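Local coordinates for protein multi-copper Oxidase CueO (Ochrobactrum, PDB 6EVG) that is a laccase-like multicopper oxidase that probably oxidises phenolic substrates and acts on lignin model compounds and lignosulfonate, at residues 335-340 and 434-439; 488-493 and 498-503. One frame throughout, in Å; residues are numbered along the deposited sequence.

In the fold
Both interactions lie in the C-terminal cupredoxin domain and meet at one copper ion. Interaction 1 supplies His-434 to the metal and interaction 2 supplies Cys-490. His-495, on the short helix 493-497 between the two segments of interaction 2, is the third ligand of the copper. The centres of the interactions are about 6 Å apart. Strands 434-438 and 486-490 are neighbours in the same sheet, and Pro-435 O lies 2.8 Å from His-491 N, a probable hydrogen bond. Further along, His-439 NE2 and His-489 NE2 are 2.8 Å apart, also probably hydrogen-bonded. At the other end, Asp-338 O packs 3.5 Å from Met-500 CE, which joins segment 335-340 to interaction 2.

Interaction 1: residues 335-340 and 434-439; sequences FFFDER and HPFHIH. With CU (copper (II) ion), chain B; EDO (1,2-ethanediol), chain C.
Phe-337 and Glu-339 both meet His-434, a ligand of the type 1 copper in a cupredoxin domain. Ring packing comes from Phe-337. Its plane is turned only 11° from that of His-434, but the rings are slid apart and barely overlap. Each CB therefore sits over the face of the other ring. Phe-337 CB is 3.8 Å from the centroid of the His-434 ring, and His-434 CB is 3.8 Å from the centroid of the Phe-337 ring. Apolar contact continues at the edge of the same phenyl ring, where Phe-337 CZ touches Phe-436 CB at 3.9 Å. The two phenylalanine side chains cross at about a right angle.

The polar contact is one hydrogen bond. His-434 NE2 donates to Glu-339 OE2 at 2.8 Å, with an N-H...O angle of 158°. OE2 lies close to the imidazole plane, whereas the N-H comes from above the carboxylate plane. With an alanine here instead of Glu-339, NE2 would probably lose this acceptor, and the imidazole would be held less firmly against turning. His-434 CG stands beside its backbone N (chi1 -62°), which carries the ring toward the metal, and ND1 binds copper at 2.0 Å.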
ATOM      1  N   PHE A 335      -4.043  17.966 -11.309  1.00 10.30           N
ATOM      2  CA  PHE A 335      -4.181  18.118  -9.892  1.00 10.22           C
ATOM      3  C   PHE A 335      -2.888  18.528  -9.277  1.00 11.35           C
ATOM      4  O   PHE A 335      -1.811  18.016  -9.655  1.00 13.14           O
ATOM      5  CB  PHE A 335      -4.769  16.852  -9.212  1.00 11.34           C
ATOM      6  CG  PHE A 335      -6.114  16.490  -9.729  1.00 10.13           C
ATOM      7  CD1 PHE A 335      -7.245  17.147  -9.286  1.00 10.78           C
ATOM      8  CD2 PHE A 335      -6.278  15.585 -10.745  1.00 10.36           C
ATOM      9  CE1 PHE A 335      -8.478  16.865  -9.856  1.00 11.24           C
ATOM     10  CE2 PHE A 335      -7.489  15.308 -11.312  1.00 11.28           C
ATOM     11  CZ  PHE A 335      -8.610  15.969 -10.869  1.00 11.15           C
ATOM     12  N   PHE A 336      -2.946  19.398  -8.303  1.00 10.74           N
ATOM     13  CA  PHE A 336      -1.824  19.931  -7.525  1.00 11.18           C
ATOM     14  C   PHE A 336      -2.015  19.536  -6.055  1.00 10.55           C
ATOM     15  O   PHE A 336      -3.088  19.778  -5.462  1.00 11.54           O
ATOM     16  CB  PHE A 336      -1.755  21.458  -7.694  1.00 11.90           C
ATOM     17  CG  PHE A 336      -0.741  22.127  -6.840  1.00 13.09           C
ATOM     18  CD1 PHE A 336       0.585  21.721  -6.846  1.00 15.66           C
ATOM     19  CD2 PHE A 336      -1.102  23.159  -5.987  1.00 14.80           C
ATOM     20  CE1 PHE A 336       1.526  22.378  -6.066  1.00 17.09           C
ATOM     21  CE2 PHE A 336      -0.160  23.793  -5.176  1.00 15.01           C
ATOM     22  CZ  PHE A 336       1.143  23.410  -5.271  1.00 16.50           C
ATOM     23  N   PHE A 337      -0.990  18.901  -5.477  1.00 11.21           N
ATOM     24  CA  PHE A 337      -0.972  18.580  -4.064  1.00 10.97           C
ATOM     25  C   PHE A 337      -0.662  19.854  -3.273  1.00 11.58           C
ATOM     26  O   PHE A 337       0.501  20.242  -3.086  1.00 13.05           O
ATOM     27  CB  PHE A 337       0.085  17.487  -3.776  1.00 11.35           C
ATOM     28  CG  PHE A 337      -0.236  16.142  -4.367  1.00 11.61           C
ATOM     29  CD1 PHE A 337       0.031  15.817  -5.669  1.00 13.20           C
ATOM     30  CD2 PHE A 337      -0.859  15.176  -3.611  1.00 13.71           C
ATOM     31  CE1 PHE A 337      -0.233  14.534  -6.140  1.00 15.03           C
ATOM     32  CE2 PHE A 337      -1.142  13.931  -4.104  1.00 14.31           C
ATOM     33  CZ  PHE A 337      -0.851  13.618  -5.378  1.00 14.63           C
ATOM     34  N   ASP A 338      -1.737  20.509  -2.839  1.00 11.43           N
ATOM     35  CA  ASP A 338      -1.633  21.813  -2.242  1.00 11.82           C
ATOM     36  C   ASP A 338      -1.552  21.680  -0.728  1.00 12.71           C
ATOM     37  O   ASP A 338      -2.569  21.451  -0.038  1.00 12.05           O
ATOM     38  CB  ASP A 338      -2.838  22.660  -2.671  1.00 14.04           C
ATOM     39  CG  ASP A 338      -2.658  24.123  -2.342  1.00 16.77           C
ATOM     40  OD1 ASP A 338      -1.754  24.516  -1.590  1.00 15.04           O
ATOM     41  OD2 ASP A 338      -3.464  24.921  -2.911  1.00 23.27           O
ATOM     42  N   GLU A 339      -0.346  21.880  -0.194  1.00 12.08           N
ATOM     43  CA  GLU A 339      -0.082  21.794   1.224  1.00 12.50           C
ATOM     44  C   GLU A 339      -0.562  23.054   1.970  1.00 12.72           C
ATOM     45  O   GLU A 339      -0.574  23.043   3.187  1.00 14.24           O
ATOM     46  CB  GLU A 339       1.408  21.617   1.485  1.00 14.82           C
ATOM     47  CG  GLU A 339       1.943  20.321   0.906  1.00 15.75           C
ATOM     48  CD  GLU A 339       3.492  20.199   0.884  1.00 15.71           C
ATOM     49  OE1 GLU A 339       4.112  20.558   1.909  1.00 17.98           O
ATOM     50  OE2 GLU A 339       4.069  19.701  -0.187  1.00 18.46           O
ATOM     51  N   ARG A 340      -0.938  24.123   1.264  1.00 13.69           N
ATOM     52  CA  ARG A 340      -1.411  25.372   1.861  1.00 15.39           C
ATOM     53  C   ARG A 340      -0.482  25.836   2.971  1.00 15.75           C
ATOM     54  O   ARG A 340      -0.892  26.199   4.057  1.00 18.14           O
ATOM     55  CB  ARG A 340      -2.867  25.246   2.362  1.00 16.56           C
ATOM     56  CG  ARG A 340      -3.833  24.919   1.214  1.00 19.02           C
ATOM     57  CD  ARG A 340      -5.290  24.841   1.672  1.00 22.33           C
ATOM     58  NE  ARG A 340      -5.830  26.101   2.147  1.00 27.05           N
ATOM     59  CZ  ARG A 340      -5.868  26.532   3.423  1.00 30.61           C
ATOM     60  NH1 ARG A 340      -5.364  25.829   4.463  1.00 30.46           N
ATOM     61  NH2 ARG A 340      -6.438  27.712   3.663  1.00 35.97           N
ATOM     62  N   HIS A 434       4.615  13.484  -2.812  1.00 10.16           N
ATOM     63  CA  HIS A 434       3.343  12.936  -2.281  1.00 10.36           C
ATOM     64  C   HIS A 434       2.996  11.671  -3.003  1.00  9.69           C
ATOM     65  O   HIS A 434       3.030  11.625  -4.233  1.00  9.98           O
ATOM     66  CB  HIS A 434       2.175  13.930  -2.463  1.00 11.11           C
ATOM     67  CG  HIS A 434       2.351  15.226  -1.730  1.00 11.46           C
ATOM     68  ND1 HIS A 434       1.781  15.494  -0.495  1.00 12.58           N
ATOM     69  CD2 HIS A 434       3.066  16.343  -2.068  1.00 12.41           C
ATOM     70  CE1 HIS A 434       2.150  16.696  -0.116  1.00 12.87           C
ATOM     71  NE2 HIS A 434       2.937  17.226  -1.031  1.00 13.63           N
ATOM     72  N   PRO A 435       2.598  10.604  -2.266  1.00  8.63           N
ATOM     73  CA  PRO A 435       2.089   9.372  -2.939  1.00  8.65           C
ATOM     74  C   PRO A 435       0.617   9.535  -3.328  1.00  8.70           C
ATOM     75  O   PRO A 435      -0.253   9.627  -2.525  1.00 12.09           O
ATOM     76  CB  PRO A 435       2.302   8.336  -1.855  1.00  9.07           C
ATOM     77  CG  PRO A 435       2.155   9.078  -0.556  1.00 10.05           C
ATOM     78  CD  PRO A 435       2.710  10.477  -0.824  1.00  9.28           C
ATOM     79  N   PHE A 436       0.358   9.501  -4.617  1.00  8.31           N
ATOM     80  CA  PHE A 436      -0.988   9.523  -5.170  1.00  8.46           C
ATOM     81  C   PHE A 436      -1.605   8.135  -5.126  1.00  8.27           C
ATOM     82  O   PHE A 436      -0.986   7.200  -5.611  1.00  9.40           O
ATOM     83  CB  PHE A 436      -0.893   9.968  -6.627  1.00  9.44           C
ATOM     84  CG  PHE A 436      -2.183   9.912  -7.387  1.00  9.37           C
ATOM     85  CD1 PHE A 436      -3.116  10.932  -7.251  1.00 10.19           C
ATOM     86  CD2 PHE A 436      -2.479   8.905  -8.266  1.00  9.87           C
ATOM     87  CE1 PHE A 436      -4.289  10.887  -7.995  1.00 10.57           C
ATOM     88  CE2 PHE A 436      -3.622   8.853  -8.985  1.00 10.02           C
ATOM     89  CZ  PHE A 436      -4.574   9.864  -8.824  1.00 10.12           C
ATOM     90  N   HIS A 437      -2.860   8.022  -4.665  1.00  8.37           N
ATOM     91  CA  HIS A 437      -3.608   6.774  -4.785  1.00  7.60           C
ATOM     92  C   HIS A 437      -5.005   7.078  -5.290  1.00  7.70           C
ATOM     93  O   HIS A 437      -5.655   8.023  -4.828  1.00  8.93           O
ATOM     94  CB  HIS A 437      -3.682   6.014  -3.423  1.00  7.91           C
ATOM     95  CG  HIS A 437      -4.586   4.802  -3.414  1.00  8.01           C
ATOM     96  ND1 HIS A 437      -4.486   3.800  -4.379  1.00  8.59           N
ATOM     97  CD2 HIS A 437      -5.562   4.404  -2.561  1.00  8.11           C
ATOM     98  CE1 HIS A 437      -5.417   2.867  -4.105  1.00  8.69           C
ATOM     99  NE2 HIS A 437      -6.056   3.199  -3.009  1.00  8.42           N
ATOM    100  N   ILE A 438      -5.437   6.284  -6.274  1.00  7.41           N
ATOM    101  CA  ILE A 438      -6.823   6.332  -6.762  1.00  7.90           C
ATOM    102  C   ILE A 438      -7.511   5.016  -6.442  1.00  8.20           C
ATOM    103  O   ILE A 438      -6.982   3.933  -6.700  1.00  9.58           O
ATOM    104  CB  ILE A 438      -6.868   6.701  -8.255  1.00  8.51           C
ATOM    105  CG1 ILE A 438      -8.324   6.923  -8.698  1.00  8.85           C
ATOM    106  CG2 ILE A 438      -6.160   5.721  -9.154  1.00 10.12           C
ATOM    107  CD1 ILE A 438      -8.454   7.748  -9.990  1.00 10.43           C
ATOM    108  N   HIS A 439      -8.703   5.116  -5.868  1.00  8.76           N
ATOM    109  CA  HIS A 439      -9.585   3.977  -5.640  1.00  8.43           C
ATOM    110  C   HIS A 439     -10.417   3.697  -6.899  1.00  8.48           C
ATOM    111  O   HIS A 439     -10.907   4.642  -7.510  1.00 10.10           O
ATOM    112  CB  HIS A 439     -10.560   4.215  -4.500  1.00  8.82           C
ATOM    113  CG  HIS A 439      -9.969   4.597  -3.195  1.00  8.65           C
ATOM    114  ND1 HIS A 439     -10.618   4.299  -2.016  1.00  9.68           N
ATOM    115  CD2 HIS A 439      -8.824   5.208  -2.833  1.00  9.38           C
ATOM    116  CE1 HIS A 439      -9.901   4.755  -1.009  1.00  9.82           C
ATOM    117  NE2 HIS A 439      -8.796   5.309  -1.480  1.00  9.42           N
TER
HETATM  118 CU    CU B 601       0.700  14.432   0.796  1.00 12.62          CU
HETATM  119  C1  EDO C 602     -14.245   3.389  -1.879  1.00 14.16           C
HETATM  120  O1  EDO C 602     -13.044   3.093  -2.602  1.00 13.52           O
HETATM  121  C2  EDO C 602     -14.161   4.455  -0.863  1.00 15.15           C
HETATM  122  O2  EDO C 602     -13.012   4.282  -0.018  1.00 14.81           O

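Interaction 2: residues 488-493 and 498-503. With CU (copper (II) ion), chain B.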
ATOM      1  N   PHE A 488      -9.745   9.756  -4.631  1.00  8.94           N
ATOM      2  CA  PHE A 488      -8.328   9.872  -4.942  1.00  8.88           C
ATOM      3  C   PHE A 488      -7.715  10.813  -3.950  1.00  8.61           C
ATOM      4  O   PHE A 488      -8.355  11.789  -3.526  1.00  9.63           O
ATOM      5  CB  PHE A 488      -8.084  10.217  -6.410  1.00  9.96           C
ATOM      6  CG  PHE A 488      -8.657  11.532  -6.877  1.00  9.83           C
ATOM      7  CD1 PHE A 488      -9.969  11.610  -7.274  1.00 11.19           C
ATOM      8  CD2 PHE A 488      -7.886  12.686  -7.046  1.00 10.83           C
ATOM      9  CE1 PHE A 488     -10.515  12.804  -7.816  1.00 11.98           C
ATOM     10  CE2 PHE A 488      -8.423  13.864  -7.561  1.00 10.81           C
ATOM     11  CZ  PHE A 488      -9.742  13.913  -7.952  1.00 11.49           C
ATOM     12  N   HIS A 489      -6.449  10.579  -3.577  1.00  8.07           N
ATOM     13  CA  HIS A 489      -5.896  11.293  -2.447  1.00  8.05           C
ATOM     14  C   HIS A 489      -4.393  11.086  -2.361  1.00  8.33           C
ATOM     15  O   HIS A 489      -3.840  10.194  -2.977  1.00  9.72           O
ATOM     16  CB  HIS A 489      -6.590  10.857  -1.120  1.00  8.87           C
ATOM     17  CG  HIS A 489      -6.538   9.385  -0.849  1.00  9.48           C
ATOM     18  ND1 HIS A 489      -5.546   8.818  -0.088  1.00  9.96           N
ATOM     19  CD2 HIS A 489      -7.354   8.371  -1.204  1.00 10.67           C
ATOM     20  CE1 HIS A 489      -5.776   7.506  -0.001  1.00 10.40           C
ATOM     21  NE2 HIS A 489      -6.842   7.201  -0.709  1.00 10.70           N
ATOM     22  N   CYS A 490      -3.799  11.864  -1.458  1.00  8.66           N
ATOM     23  CA  CYS A 490      -2.446  11.603  -0.987  1.00  8.88           C
ATOM     24  C   CYS A 490      -2.522  10.470   0.016  1.00  8.63           C
ATOM     25  O   CYS A 490      -3.417  10.419   0.858  1.00  9.78           O
ATOM     26  CB  CYS A 490      -1.844  12.836  -0.376  1.00 10.32           C
ATOM     27  SG  CYS A 490      -0.152  12.551   0.181  1.00 10.19           S
ATOM     28  N   HIS A 491      -1.536   9.561  -0.047  1.00  8.13           N
ATOM     29  CA  HIS A 491      -1.405   8.455   0.877  1.00  8.40           C
ATOM     30  C   HIS A 491      -0.473   8.720   2.078  1.00  8.68           C
ATOM     31  O   HIS A 491      -0.232   7.791   2.846  1.00  9.70           O
ATOM     32  CB  HIS A 491      -1.057   7.130   0.143  1.00  9.16           C
ATOM     33  CG  HIS A 491      -1.746   5.914   0.675  1.00  9.33           C
ATOM     34  ND1 HIS A 491      -1.478   5.317   1.873  1.00 10.91           N
ATOM     35  CD2 HIS A 491      -2.790   5.215   0.134  1.00 11.16           C
ATOM     36  CE1 HIS A 491      -2.348   4.287   2.044  1.00 11.89           C
ATOM     37  NE2 HIS A 491      -3.133   4.197   0.988  1.00 12.96           N
ATOM     38  N   VAL A 492      -0.026   9.987   2.251  1.00  8.05           N
ATOM     39  CA  VAL A 492       0.454  10.429   3.550  1.00  8.55           C
ATOM     40  C   VAL A 492      -0.798  10.640   4.390  1.00  8.68           C
ATOM     41  O   VAL A 492      -1.604  11.488   4.080  1.00  9.35           O
ATOM     42  CB  VAL A 492       1.319  11.717   3.439  1.00  9.37           C
ATOM     43  CG1 VAL A 492       1.597  12.302   4.798  1.00  9.82           C
ATOM     44  CG2 VAL A 492       2.613  11.392   2.747  1.00 10.50           C
ATOM     45  N   LEU A 493      -0.974   9.797   5.392  1.00  8.28           N
ATOM     46  CA  LEU A 493      -2.300   9.712   6.009  1.00  8.69           C
ATOM     47  C   LEU A 493      -2.678  11.002   6.717  1.00  9.06           C
ATOM     48  O   LEU A 493      -3.882  11.364   6.769  1.00  9.90           O
ATOM     49  CB  LEU A 493      -2.362   8.517   6.943  1.00 10.20           C
ATOM     50  CG  LEU A 493      -2.086   7.173   6.266  1.00 10.00           C
ATOM     51  CD1 LEU A 493      -2.285   6.055   7.283  1.00 10.79           C
ATOM     52  CD2 LEU A 493      -2.985   6.967   5.062  1.00 10.62           C
ATOM     53  N   VAL A 498      -6.356  15.836   6.723  1.00  9.81           N
ATOM     54  CA  VAL A 498      -6.589  17.272   6.736  1.00 10.56           C
ATOM     55  C   VAL A 498      -7.105  17.781   5.403  1.00  9.81           C
ATOM     56  O   VAL A 498      -7.236  19.027   5.212  1.00 11.47           O
ATOM     57  CB  VAL A 498      -5.356  18.054   7.226  1.00 11.15           C
ATOM     58  CG1 VAL A 498      -4.984  17.705   8.623  1.00 12.33           C
ATOM     59  CG2 VAL A 498      -4.159  17.953   6.239  1.00 11.35           C
ATOM     60  N   GLY A 499      -7.509  16.908   4.483  1.00 10.79           N
ATOM     61  CA  GLY A 499      -8.232  17.330   3.301  1.00 10.65           C
ATOM     62  C   GLY A 499      -7.665  17.073   1.931  1.00  9.74           C
ATOM     63  O   GLY A 499      -8.311  17.411   0.940  1.00  9.71           O
ATOM     64  N   MET A 500      -6.461  16.452   1.851  1.00  9.67           N
ATOM     65  CA  MET A 500      -5.849  16.201   0.553  1.00  9.52           C
ATOM     66  C   MET A 500      -6.436  14.938  -0.095  1.00  9.26           C
ATOM     67  O   MET A 500      -5.805  13.879  -0.252  1.00 10.13           O
ATOM     68  CB  MET A 500      -4.341  16.074   0.759  1.00 10.73           C
ATOM     69  CG  MET A 500      -3.561  16.138  -0.489  1.00 11.51           C
ATOM     70  SD  MET A 500      -1.750  16.369  -0.305  1.00 12.73           S
ATOM     71  CE  MET A 500      -1.511  18.065  -0.084  1.00 12.75           C
ATOM     72  N   MET A 501      -7.728  15.090  -0.435  1.00  8.82           N
ATOM     73  CA  MET A 501      -8.565  14.019  -0.931  1.00  8.87           C
ATOM     74  C   MET A 501      -9.717  14.592  -1.704  1.00  8.63           C
ATOM     75  O   MET A 501     -10.157  15.718  -1.459  1.00  9.56           O
ATOM     76  CB  MET A 501      -9.070  13.156   0.276  1.00  9.98           C
ATOM     77  CG  MET A 501      -9.937  11.985  -0.113  1.00  9.61           C
ATOM     78  SD  MET A 501      -9.879  10.598   1.060  1.00 10.93           S
ATOM     79  CE  MET A 501     -10.613  11.351   2.491  1.00 14.78           C
ATOM     80  N   ALA A 502     -10.210  13.806  -2.654  1.00  8.98           N
ATOM     81  CA  ALA A 502     -11.296  14.200  -3.557  1.00  9.16           C
ATOM     82  C   ALA A 502     -12.050  12.949  -3.967  1.00  8.98           C
ATOM     83  O   ALA A 502     -11.640  11.818  -3.697  1.00  9.47           O
ATOM     84  CB  ALA A 502     -10.693  14.912  -4.779  1.00 10.26           C
ATOM     85  N   GLN A 503     -13.203  13.151  -4.606  1.00  9.92           N
ATOM     86  CA  GLN A 503     -14.141  12.079  -4.916  1.00 10.96           C
ATOM     87  C   GLN A 503     -14.570  12.090  -6.370  1.00  9.74           C
ATOM     88  O   GLN A 503     -14.693  13.182  -6.987  1.00 10.71           O
ATOM     89  CB  GLN A 503     -15.505  12.327  -4.067  1.00 14.14           C
ATOM     90  CG  GLN A 503     -15.256  12.417  -2.641  1.00 15.06           C
ATOM     91  CD  GLN A 503     -16.489  12.242  -1.848  1.00 13.54           C
ATOM     92  OE1 GLN A 503     -16.504  11.325  -1.043  1.00 17.20           O
ATOM     93  NE2 GLN A 503     -17.456  13.200  -1.935  1.00 13.33           N
TER
HETATM   94 CU    CU B 601       0.700  14.432   0.796  1.00 12.62          CU
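The chi1 of Cys-490 is -179°, which turns SG away from the backbone N, and the Met-500 chain bends at its last torsion (chi3 -82°). Together these torsions bring both sulfurs close to the copper ion. Cys-490 SG binds copper at 2.2 Å. Met-500 SD lies 3.3 Å from the ion, too far to count as a bond here, but in a place consistent with the axial methionine of type 1 copper sites. The two side chains also pack together, with Met-500 SD 3.5 Å from Cys-490 CB.

Behind the site, strands 488-490 and 501-503 run antiparallel. Phe-488 and Ala-502 form a hydrogen-bonded pair: Phe-488 N reaches Ala-502 O at 3.0 Å, and Ala-502 N reaches Phe-488 O at 2.9 Å. On their face of the sheet, Phe-488 folds its ring over the small neighbour, with Ala-502 CB 3.7 Å from the ring centroid. His-489 and Met-501 form the next, non-hydrogen-bonded pair and lie side by side on the other face. There Met-501 SD approaches the imidazole obliquely. His-489 ND1 is held by Cys-490 O, which lies near the ring plane.

Helix 493-497 joins the strands and ends in a Schellman motif. Gly-499 is its C-prime residue, with a positive phi that disfavours a side chain.

Two backbone N-H groups bond close to the copper site. Cys-490 N donates to Met-500 O at 3.1 Å, tying the ligand strand to the methionine. Val-492 N donates to Cys-490 SG at 3.3 Å, with an angle of 163°. This N-H...S bond helps to orient the sulfur, which copper also holds. It would probably draw some electron density from the thiolate, and so tune the copper it binds.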